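Local coordinates for protein SxtG (Microseira wollei, PDB 6U1R) that is an amidinotransferase of the saxitoxin biosynthetic pathway, probably transferring an amidino group as its relatives do, at residues I254-T268 against V279-K291. Numbering follows the deposited sequence. Where two conformers were deposited one is given.
Sequences IIESQCPEALHIDTT and VNPEFVDVNKLPK
The ring of Phe283 lies with Cys259 over one face and Asn280 ND2 over the rim of the other. Cys259 CB sits almost over the middle of the ring, 3.6 Å from the Phe283 centroid and 8° from its normal, a CH-pi contact. With SG anti to the backbone N (chi1 176°), the sulfur stays over the same face, shifted toward CZ. Thr268 OG1 meets the ring edge in plane, 3.3 Å from Phe283 CD2. Asn280 uses both ends of its amide. Asn280 ND2 donates nearly straight (172°) to Thr267 O at 3.0 Å, which lies in the amide plane, while Asn280 OD1 accepts from Glu282 N in the carbonyl plane (an Asx turn) and from Phe283 N well above that plane (an Asx motif). Asn280 N to Thr268 O adds a backbone bond beside it. Beyond the ring, Phe283 O accepts Gln258 N at 2.9 Å, Thr268 CG2 presses on Val284 CG2 at 3.5 Å, and Ile255 CG2 rests on the Pro290 ring. Two waters bridge Glu256 to Asp285 and Lys288. Trp318 meets Phe283 edge-to-face. The Thr267 side chain lies about 6 Å from that of Cys368, predicted to form the amidino-cysteine intermediate, so the contact flanks the predicted site; there His264 NE2 is hydrogen-bonded to Asp215 OD2, both predicted active-site residues, consistent with the Cys-His-Asp site of amidinotransferases.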
loop_
_atom_site.group_PDB
_atom_site.type_symbol
_atom_site.label_atom_id
_atom_site.label_comp_id
_atom_site.label_asym_id
_atom_site.label_seq_id
_atom_site.Cartn_x
_atom_site.Cartn_y
_atom_site.Cartn_z
ATOM N N ILE A 254 3.408 6.488 22.102
ATOM C CA ILE A 254 2.154 7.182 21.815
ATOM C C ILE A 254 1.900 8.191 22.926
ATOM O O ILE A 254 1.859 7.818 24.104
ATOM C CB ILE A 254 0.992 6.187 21.676
ATOM C CG1 ILE A 254 1.264 5.239 20.498
ATOM C CG2 ILE A 254 -0.343 6.913 21.492
ATOM C CD1 ILE A 254 1.520 5.965 19.126
ATOM N N ILE A 255 1.745 9.465 22.556
ATOM C CA ILE A 255 1.392 10.504 23.517
ATOM C C ILE A 255 -0.121 10.693 23.513
ATOM O O ILE A 255 -0.809 10.342 22.554
ATOM C CB ILE A 255 2.092 11.848 23.231
ATOM C CG1 ILE A 255 1.526 12.499 21.966
ATOM C CG2 ILE A 255 3.605 11.663 23.127
ATOM C CD1 ILE A 255 1.718 13.972 21.908
ATOM N N GLU A 256 -0.630 11.306 24.583
ATOM C CA GLU A 256 -2.031 11.706 24.687
ATOM C C GLU A 256 -2.150 13.201 24.409
ATOM O O GLU A 256 -1.535 14.006 25.108
ATOM C CB GLU A 256 -2.575 11.386 26.079
ATOM C CG GLU A 256 -2.387 9.923 26.497
ATOM C CD GLU A 256 -3.234 8.958 25.686
ATOM O OE1 GLU A 256 -4.377 9.324 25.337
ATOM O OE2 GLU A 256 -2.756 7.832 25.396
ATOM N N SER A 257 -2.908 13.570 23.372
ATOM C CA SER A 257 -3.205 14.976 23.112
ATOM C C SER A 257 -4.465 15.389 23.861
ATOM O O SER A 257 -5.431 14.628 23.942
ATOM C CB SER A 257 -3.407 15.244 21.621
ATOM O OG SER A 257 -3.714 16.617 21.396
ATOM N N GLN A 258 -4.443 16.599 24.401
ATOM C CA GLN A 258 -5.621 17.241 24.967
ATOM C C GLN A 258 -6.392 18.074 23.942
ATOM O O GLN A 258 -7.376 18.722 24.312
ATOM C CB GLN A 258 -5.201 18.128 26.145
ATOM C CG GLN A 258 -4.597 17.336 27.313
ATOM C CD GLN A 258 -3.933 18.229 28.361
ATOM O OE1 GLN A 258 -3.429 19.316 28.057
ATOM N NE2 GLN A 258 -3.923 17.763 29.599
ATOM N N CYS A 259 -5.964 18.093 22.675
ATOM C CA CYS A 259 -6.663 18.865 21.647
ATOM C C CYS A 259 -7.859 18.067 21.147
ATOM O O CYS A 259 -7.664 17.003 20.559
ATOM C CB CYS A 259 -5.745 19.169 20.467
ATOM S SG CYS A 259 -6.600 20.033 19.102
ATOM N N PRO A 260 -9.097 18.531 21.350
ATOM C CA PRO A 260 -10.250 17.744 20.880
ATOM C C PRO A 260 -10.341 17.630 19.370
ATOM O O PRO A 260 -11.025 16.717 18.877
ATOM C CB PRO A 260 -11.464 18.519 21.440
ATOM C CG PRO A 260 -10.907 19.378 22.535
ATOM C CD PRO A 260 -9.518 19.725 22.100
ATOM N N GLU A 261 -9.702 18.547 18.644
ATOM C CA GLU A 261 -9.672 18.626 17.188
ATOM C C GLU A 261 -8.457 17.909 16.577
ATOM O O GLU A 261 -8.124 18.168 15.413
ATOM C CB GLU A 261 -9.651 20.100 16.759
ATOM C CG GLU A 261 -10.876 20.919 17.203
ATOM C CD GLU A 261 -10.768 21.481 18.609
ATOM O OE1 GLU A 261 -9.651 21.856 19.019
ATOM O OE2 GLU A 261 -11.807 21.579 19.295
ATOM N N ALA A 262 -7.781 17.058 17.353
ATOM C CA ALA A 262 -6.435 16.609 17.011
ATOM C C ALA A 262 -6.391 15.982 15.628
ATOM O O ALA A 262 -7.178 15.087 15.306
ATOM C CB ALA A 262 -5.920 15.608 18.047
ATOM N N LEU A 263 -5.420 16.442 14.826
ATOM C CA LEU A 263 -5.184 15.923 13.485
ATOM C C LEU A 263 -3.776 16.396 13.107
ATOM O O LEU A 263 -3.580 17.578 12.812
ATOM C CB LEU A 263 -6.245 16.418 12.511
ATOM C CG LEU A 263 -6.257 16.031 11.027
ATOM C CD1 LEU A 263 -5.456 14.832 10.669
ATOM C CD2 LEU A 263 -7.706 15.795 10.601
ATOM N N HIS A 264 -2.811 15.483 13.210
ATOM C CA HIS A 264 -1.378 15.705 13.015
ATOM C C HIS A 264 -0.735 16.218 14.297
ATOM O O HIS A 264 -1.368 16.926 15.088
ATOM C CB HIS A 264 -1.098 16.635 11.823
ATOM C CG HIS A 264 -1.714 16.138 10.554
ATOM N ND1 HIS A 264 -2.142 16.974 9.545
ATOM C CD2 HIS A 264 -2.012 14.878 10.153
ATOM C CE1 HIS A 264 -2.688 16.250 8.582
ATOM N NE2 HIS A 264 -2.602 14.974 8.915
ATOM N N ILE A 265 0.503 15.784 14.534
ATOM C CA ILE A 265 1.199 16.021 15.799
ATOM C C ILE A 265 2.175 17.201 15.727
ATOM O O ILE A 265 2.726 17.606 16.773
ATOM C CB ILE A 265 1.918 14.723 16.241
ATOM C CG1 ILE A 265 2.124 14.659 17.769
ATOM C CG2 ILE A 265 3.250 14.510 15.469
ATOM C CD1 ILE A 265 2.646 13.275 18.265
ATOM N N ASP A 266 2.396 17.778 14.544
ATOM C CA ASP A 266 3.501 18.710 14.366
ATOM C C ASP A 266 3.114 20.170 14.668
ATOM O O ASP A 266 3.816 21.096 14.241
ATOM C CB ASP A 266 4.156 18.538 12.973
ATOM C CG ASP A 266 3.192 18.547 11.789
ATOM O OD1 ASP A 266 1.965 18.490 11.958
ATOM O OD2 ASP A 266 3.719 18.579 10.626
ATOM N N THR A 267 2.045 20.385 15.447
ATOM C CA THR A 267 1.891 21.582 16.271
ATOM C C THR A 267 1.774 21.229 17.751
ATOM O O THR A 267 1.421 22.100 18.558
ATOM C CB THR A 267 0.677 22.431 15.855
ATOM O OG1 THR A 267 -0.535 21.696 16.010
ATOM C CG2 THR A 267 0.796 22.896 14.428
ATOM N N THR A 268 2.102 19.988 18.130
ATOM C CA THR A 268 1.956 19.479 19.490
ATOM C C THR A 268 3.288 19.079 20.102
ATOM O O THR A 268 3.608 19.506 21.234
ATOM C CB THR A 268 0.987 18.274 19.498
ATOM O OG1 THR A 268 -0.327 18.680 19.062
ATOM C CG2 THR A 268 0.895 17.626 20.890
ATOM N N VAL A 279 7.206 21.650 22.984
ATOM C CA VAL A 279 5.925 21.098 23.401
ATOM C C VAL A 279 4.874 22.198 23.515
ATOM O O VAL A 279 5.155 23.308 23.980
ATOM C CB VAL A 279 6.065 20.340 24.738
ATOM C CG1 VAL A 279 4.734 19.858 25.198
ATOM C CG2 VAL A 279 7.035 19.192 24.564
ATOM N N ASN A 280 3.664 21.872 23.082
ATOM C CA ASN A 280 2.535 22.789 23.100
ATOM C C ASN A 280 1.925 22.808 24.497
ATOM O O ASN A 280 1.472 21.762 24.968
ATOM C CB ASN A 280 1.511 22.311 22.059
ATOM C CG ASN A 280 0.299 23.203 21.956
ATOM O OD1 ASN A 280 -0.240 23.682 22.960
ATOM N ND2 ASN A 280 -0.165 23.411 20.720
ATOM N N PRO A 281 1.878 23.957 25.187
ATOM C CA PRO A 281 1.424 23.938 26.588
ATOM C C PRO A 281 -0.066 23.688 26.758
ATOM O O PRO A 281 -0.488 23.321 27.863
ATOM C CB PRO A 281 1.815 25.331 27.102
ATOM C CG PRO A 281 1.732 26.198 25.928
ATOM C CD PRO A 281 2.206 25.320 24.744
ATOM N N GLU A 282 -0.874 23.892 25.727
ATOM C CA GLU A 282 -2.305 23.634 25.813
ATOM C C GLU A 282 -2.669 22.207 25.421
ATOM O O GLU A 282 -3.637 21.652 25.958
ATOM C CB GLU A 282 -3.056 24.632 24.925
ATOM C CG GLU A 282 -3.066 26.061 25.481
ATOM C CD GLU A 282 -3.918 26.184 26.734
ATOM O OE1 GLU A 282 -5.023 25.612 26.739
ATOM O OE2 GLU A 282 -3.483 26.833 27.706
ATOM N N PHE A 283 -1.931 21.599 24.493
ATOM C CA PHE A 283 -2.260 20.253 24.034
ATOM C C PHE A 283 -1.550 19.139 24.805
ATOM O O PHE A 283 -1.958 17.974 24.684
ATOM C CB PHE A 283 -1.917 20.086 22.549
ATOM C CG PHE A 283 -2.674 21.016 21.603
ATOM C CD1 PHE A 283 -3.722 21.819 22.039
ATOM C CD2 PHE A 283 -2.318 21.062 20.265
ATOM C CE1 PHE A 283 -4.384 22.662 21.156
ATOM C CE2 PHE A 283 -2.969 21.893 19.378
ATOM C CZ PHE A 283 -4.010 22.691 19.820
ATOM N N VAL A 284 -0.505 19.446 25.575
ATOM C CA VAL A 284 0.304 18.427 26.246
ATOM C C VAL A 284 0.317 18.695 27.743
ATOM O O VAL A 284 0.623 19.811 28.173
ATOM C CB VAL A 284 1.743 18.407 25.687
ATOM C CG1 VAL A 284 2.643 17.543 26.536
ATOM C CG2 VAL A 284 1.744 17.916 24.245
ATOM N N ASP A 285 -0.006 17.669 28.538
ATOM C CA ASP A 285 0.307 17.659 29.965
ATOM C C ASP A 285 1.706 17.065 30.118
ATOM O O ASP A 285 1.892 15.858 29.939
ATOM C CB ASP A 285 -0.728 16.848 30.746
ATOM C CG ASP A 285 -0.463 16.834 32.257
ATOM O OD1 ASP A 285 0.640 17.222 32.685
ATOM O OD2 ASP A 285 -1.368 16.423 33.019
ATOM N N VAL A 286 2.691 17.910 30.435
ATOM C CA VAL A 286 4.079 17.451 30.452
ATOM C C VAL A 286 4.293 16.359 31.480
ATOM O O VAL A 286 5.241 15.571 31.359
ATOM C CB VAL A 286 5.048 18.618 30.722
ATOM C CG1 VAL A 286 4.942 19.662 29.624
ATOM C CG2 VAL A 286 4.765 19.241 32.086
ATOM N N ASN A 287 3.429 16.284 32.495
ATOM C CA ASN A 287 3.600 15.293 33.550
ATOM C C ASN A 287 3.095 13.916 33.152
ATOM O O ASN A 287 3.374 12.945 33.862
ATOM C CB ASN A 287 2.890 15.762 34.823
ATOM C CG ASN A 287 3.507 17.016 35.401
ATOM O OD1 ASN A 287 2.814 18.005 35.662
ATOM N ND2 ASN A 287 4.820 16.988 35.600
ATOM N N LYS A 288 2.377 13.801 32.034
ATOM C CA LYS A 288 1.903 12.514 31.548
ATOM C C LYS A 288 2.628 12.074 30.279
ATOM O O LYS A 288 2.220 11.092 29.646
ATOM C CB LYS A 288 0.389 12.581 31.319
ATOM C CG LYS A 288 -0.367 13.019 32.584
ATOM C CD LYS A 288 -1.873 12.793 32.470
ATOM C CE LYS A 288 -2.585 13.081 33.794
ATOM N NZ LYS A 288 -4.070 13.083 33.632
ATOM N N LEU A 289 3.696 12.769 29.901
ATOM C CA LEU A 289 4.449 12.397 28.711
ATOM C C LEU A 289 5.179 11.073 28.929
ATOM O O LEU A 289 5.536 10.738 30.061
ATOM C CB LEU A 289 5.467 13.475 28.372
ATOM C CG LEU A 289 4.969 14.737 27.677
ATOM C CD1 LEU A 289 6.089 15.774 27.620
ATOM C CD2 LEU A 289 4.445 14.409 26.278
ATOM N N PRO A 290 5.431 10.313 27.863
ATOM C CA PRO A 290 6.204 9.071 28.008
ATOM C C PRO A 290 7.475 9.302 28.815
ATOM O O PRO A 290 8.141 10.326 28.678
ATOM C CB PRO A 290 6.512 8.678 26.563
ATOM C CG PRO A 290 5.386 9.275 25.771
ATOM C CD PRO A 290 5.059 10.575 26.459
ATOM N N LYS A 291 7.811 8.339 29.678
ATOM C CA LYS A 291 8.920 8.550 30.601
ATOM C C LYS A 291 10.265 8.638 29.887
ATOM O O LYS A 291 11.198 9.242 30.425
ATOM C CB LYS A 291 8.946 7.430 31.640
ATOM C CG LYS A 291 7.630 7.304 32.404
ATOM C CD LYS A 291 7.864 7.032 33.883
ATOM C CE LYS A 291 6.582 7.204 34.683
ATOM N NZ LYS A 291 6.823 7.072 36.150
HETATM O O HOH W 1 1.400 11.821 26.537
HETATM O O HOH W 2 -1.424 15.210 27.497
#